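Local coordinates for protein phosphoacetylglucosamine mutase (Aspergillus lentulus, PDB 5O9X) that interconverts N-acetylglucosamine 6-phosphate and N-acetylglucosamine 1-phosphate, a phosphoglucomutase-family reaction, and is caught here with glucose 1,6-bisphosphate bound, at residues R53-S58 and N124-V129. The protein carries 1 engineered substitution. Sequence-based numbering, arbitrary orientation.
Sequences RSKKLS and NPARVV
S54 OG accepts the backbone N-H of R127 at 2.9 Å in an almost straight bond, with an N-H...O angle of 173°, one of three hydrogen bonds between the last turn of helix 40-56 and the chain entering strand 127-132. The first torsion of S54 sets OG anti to the backbone N, within reach of R127 N, and the same hydroxyl also hydrogen-bonds Q60 O. At the next residue two bonds run in opposite directions. The ammonium of K55 meets N124 O end-on, NZ to O 2.9 Å, while N124 ND2 donates to K55 O at 3.0 Å, the donor lying 30° out of the carbonyl plane. The lysine chain is extended as far as CE and bends at chi4 (-75°), which turns NZ onto N124 O; M122 O is a second acceptor for it. Along the way K55 CG packs against A126 CB at 3.9 Å and passes P125 O at 3.6 Å, a buried carbonyl that has no partner in the model. K55 O is gripped twice, because S58 N reaches it from the face opposite to ND2, so the N124 amide and the helix-ending turn share one acceptor. That turn is a Schellman motif with S58, at positive phi, as the C-prime residue. Beyond it, G59 O takes a bond from R127 NH1, while E155 forms a salt bridge with R127 NE. Strand 127-132 runs parallel to 61-66, the strand that follows the helix. The contact joins the C-terminal end of helix 40-56 to the start of this inner strand in the alpha/beta/alpha domain I of the phosphohexomutase fold.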
ATOM      1  N   ARG A  53     -16.207 -16.002   1.040  1.00 23.95           N
ATOM      2  CA  ARG A  53     -16.382 -14.588   1.327  1.00 23.40           C
ATOM      3  C   ARG A  53     -17.428 -14.031   0.429  1.00 23.96           C
ATOM      4  O   ARG A  53     -18.310 -13.276   0.876  1.00 25.42           O
ATOM      5  CB  ARG A  53     -15.047 -13.749   1.186  1.00 21.70           C
ATOM      6  CG  ARG A  53     -15.192 -12.264   1.522  1.00 25.70           C
ATOM      7  CD  ARG A  53     -15.569 -12.083   2.978  1.00 25.09           C
ATOM      8  NE  ARG A  53     -15.533 -10.698   3.393  1.00 24.81           N
ATOM      9  CZ  ARG A  53     -16.188 -10.202   4.418  1.00 27.19           C
ATOM     10  NH1 ARG A  53     -17.051 -10.977   5.117  1.00 28.54           N
ATOM     11  NH2 ARG A  53     -15.996  -8.934   4.722  1.00 29.03           N
ATOM     12  N   SER A  54     -17.330 -14.383  -0.847  1.00 23.39           N
ATOM     13  CA  SER A  54     -18.251 -13.833  -1.826  1.00 25.24           C
ATOM     14  C   SER A  54     -19.677 -14.286  -1.483  1.00 29.73           C
ATOM     15  O   SER A  54     -20.601 -13.449  -1.475  1.00 28.69           O
ATOM     16  CB  SER A  54     -17.896 -14.355  -3.211  1.00 22.46           C
ATOM     17  OG  SER A  54     -18.784 -13.808  -4.149  1.00 27.52           O
ATOM     18  N   LYS A  55     -19.834 -15.607  -1.257  1.00 29.28           N
ATOM     19  CA  LYS A  55     -21.151 -16.191  -0.829  1.00 33.70           C
ATOM     20  C   LYS A  55     -21.749 -15.481   0.410  1.00 33.78           C
ATOM     21  O   LYS A  55     -22.931 -15.049   0.363  1.00 34.20           O
ATOM     22  CB  LYS A  55     -21.024 -17.721  -0.637  1.00 28.41           C
ATOM     23  CG  LYS A  55     -20.953 -18.522  -1.925  1.00 31.00           C
ATOM     24  CD  LYS A  55     -20.801 -20.016  -1.584  1.00 32.43           C
ATOM     25  CE  LYS A  55     -20.579 -20.904  -2.777  1.00 35.62           C
ATOM     26  NZ  LYS A  55     -21.826 -21.140  -3.580  1.00 38.11           N
ATOM     27  N   LYS A  56     -20.919 -15.253   1.446  1.00 30.90           N
ATOM     28  CA  LYS A  56     -21.351 -14.549   2.666  1.00 32.19           C
ATOM     29  C   LYS A  56     -21.823 -13.147   2.345  1.00 34.68           C
ATOM     30  O   LYS A  56     -22.779 -12.669   2.988  1.00 30.32           O
ATOM     31  CB  LYS A  56     -20.253 -14.469   3.746  1.00 31.71           C
ATOM     32  CG  LYS A  56     -20.675 -13.843   5.076  1.00 32.79           C
ATOM     33  CD  LYS A  56     -21.835 -14.620   5.766  1.00 33.00           C
ATOM     34  CE  LYS A  56     -22.077 -14.101   7.189  1.00 33.10           C
ATOM     35  NZ  LYS A  56     -23.205 -14.863   7.798  1.00 36.27           N
ATOM     36  N   LEU A  57     -21.173 -12.513   1.353  1.00 30.45           N
ATOM     37  CA  LEU A  57     -21.548 -11.174   0.918  1.00 32.32           C
ATOM     38  C   LEU A  57     -22.494 -11.211  -0.270  1.00 34.45           C
ATOM     39  O   LEU A  57     -22.394 -10.377  -1.167  1.00 37.02           O
ATOM     40  CB  LEU A  57     -20.292 -10.296   0.717  1.00 30.33           C
ATOM     41  CG  LEU A  57     -19.477 -10.070   2.011  1.00 30.05           C
ATOM     42  CD1 LEU A  57     -18.208  -9.250   1.701  1.00 29.00           C
ATOM     43  CD2 LEU A  57     -20.276  -9.331   3.082  1.00 31.12           C
ATOM     44  N   SER A  58     -23.380 -12.231  -0.279  1.00 32.87           N
ATOM     45  CA  SER A  58     -24.486 -12.404  -1.277  1.00 35.61           C
ATOM     46  C   SER A  58     -24.044 -12.300  -2.739  1.00 34.73           C
ATOM     47  O   SER A  58     -24.750 -11.710  -3.575  1.00 35.45           O
ATOM     48  CB  SER A  58     -25.656 -11.412  -1.022  1.00 43.49           C
ATOM     49  OG  SER A  58     -26.018 -11.260   0.351  1.00 49.24           O
ATOM     50  N   ASN A 124     -25.965 -19.153  -2.488  1.00 41.30           N
ATOM     51  CA  ASN A 124     -25.545 -17.847  -3.042  1.00 40.13           C
ATOM     52  C   ASN A 124     -24.476 -18.076  -4.175  1.00 34.54           C
ATOM     53  O   ASN A 124     -23.722 -19.053  -4.159  1.00 32.71           O
ATOM     54  CB  ASN A 124     -25.048 -16.876  -1.929  1.00 41.49           C
ATOM     55  CG  ASN A 124     -26.175 -16.359  -1.033  1.00 44.57           C
ATOM     56  OD1 ASN A 124     -27.356 -16.509  -1.347  1.00 50.85           O
ATOM     57  ND2 ASN A 124     -25.812 -15.733   0.081  1.00 40.30           N
ATOM     58  N   PRO A 125     -24.503 -17.254  -5.229  1.00 32.99           N
ATOM     59  CA  PRO A 125     -23.373 -17.384  -6.147  1.00 33.17           C
ATOM     60  C   PRO A 125     -22.042 -16.930  -5.477  1.00 29.61           C
ATOM     61  O   PRO A 125     -22.051 -16.231  -4.469  1.00 27.26           O
ATOM     62  CB  PRO A 125     -23.777 -16.496  -7.325  1.00 35.65           C
ATOM     63  CG  PRO A 125     -24.707 -15.473  -6.752  1.00 35.08           C
ATOM     64  CD  PRO A 125     -25.480 -16.254  -5.689  1.00 35.66           C
ATOM     65  N   ALA A 126     -20.922 -17.409  -5.990  1.00 30.45           N
ATOM     66  CA  ALA A 126     -19.617 -16.844  -5.603  1.00 32.50           C
ATOM     67  C   ALA A 126     -19.020 -16.256  -6.868  1.00 30.59           C
ATOM     68  O   ALA A 126     -19.031 -16.937  -7.928  1.00 29.78           O
ATOM     69  CB  ALA A 126     -18.731 -17.957  -5.066  1.00 28.20           C
ATOM     70  N   ARG A 127     -18.501 -15.012  -6.750  1.00 29.33           N
ATOM     71  CA  ARG A 127     -17.907 -14.315  -7.887  1.00 28.65           C
ATOM     72  C   ARG A 127     -16.503 -13.769  -7.455  1.00 26.68           C
ATOM     73  O   ARG A 127     -16.406 -13.038  -6.479  1.00 25.82           O
ATOM     74  CB  ARG A 127     -18.856 -13.186  -8.360  1.00 28.97           C
ATOM     75  CG  ARG A 127     -20.178 -13.713  -8.969  1.00 30.35           C
ATOM     76  CD  ARG A 127     -21.002 -12.551  -9.496  1.00 33.29           C
ATOM     77  NE  ARG A 127     -22.328 -12.983  -9.952  1.00 40.66           N
ATOM     78  CZ  ARG A 127     -23.436 -12.966  -9.193  1.00 40.33           C
ATOM     79  NH1 ARG A 127     -23.423 -12.512  -7.936  1.00 30.99           N
ATOM     80  NH2 ARG A 127     -24.580 -13.377  -9.725  1.00 37.49           N
ATOM     81  N   VAL A 128     -15.451 -14.236  -8.125  1.00 28.34           N
ATOM     82  CA  VAL A 128     -14.061 -13.889  -7.768  1.00 25.52           C
ATOM     83  C   VAL A 128     -13.346 -13.338  -9.019  1.00 23.81           C
ATOM     84  O   VAL A 128     -13.460 -13.875 -10.081  1.00 24.29           O
ATOM     85  CB  VAL A 128     -13.360 -15.087  -7.092  1.00 24.88           C
ATOM     86  CG1 VAL A 128     -11.857 -14.836  -6.790  1.00 23.58           C
ATOM     87  CG2 VAL A 128     -14.114 -15.471  -5.816  1.00 23.17           C
ATOM     88  N   VAL A 129     -12.630 -12.229  -8.876  1.00 23.48           N
ATOM     89  CA  VAL A 129     -11.825 -11.660 -10.009  1.00 20.91           C
ATOM     90  C   VAL A 129     -10.345 -11.611  -9.496  1.00 21.90           C
ATOM     91  O   VAL A 129     -10.093 -11.268  -8.325  1.00 20.26           O
ATOM     92  CB  VAL A 129     -12.427 -10.270 -10.468  1.00 21.96           C
ATOM     93  CG1 VAL A 129     -12.559  -9.281  -9.306  1.00 19.25           C
ATOM     94  CG2 VAL A 129     -11.564  -9.592 -11.561  1.00 21.86           C
TER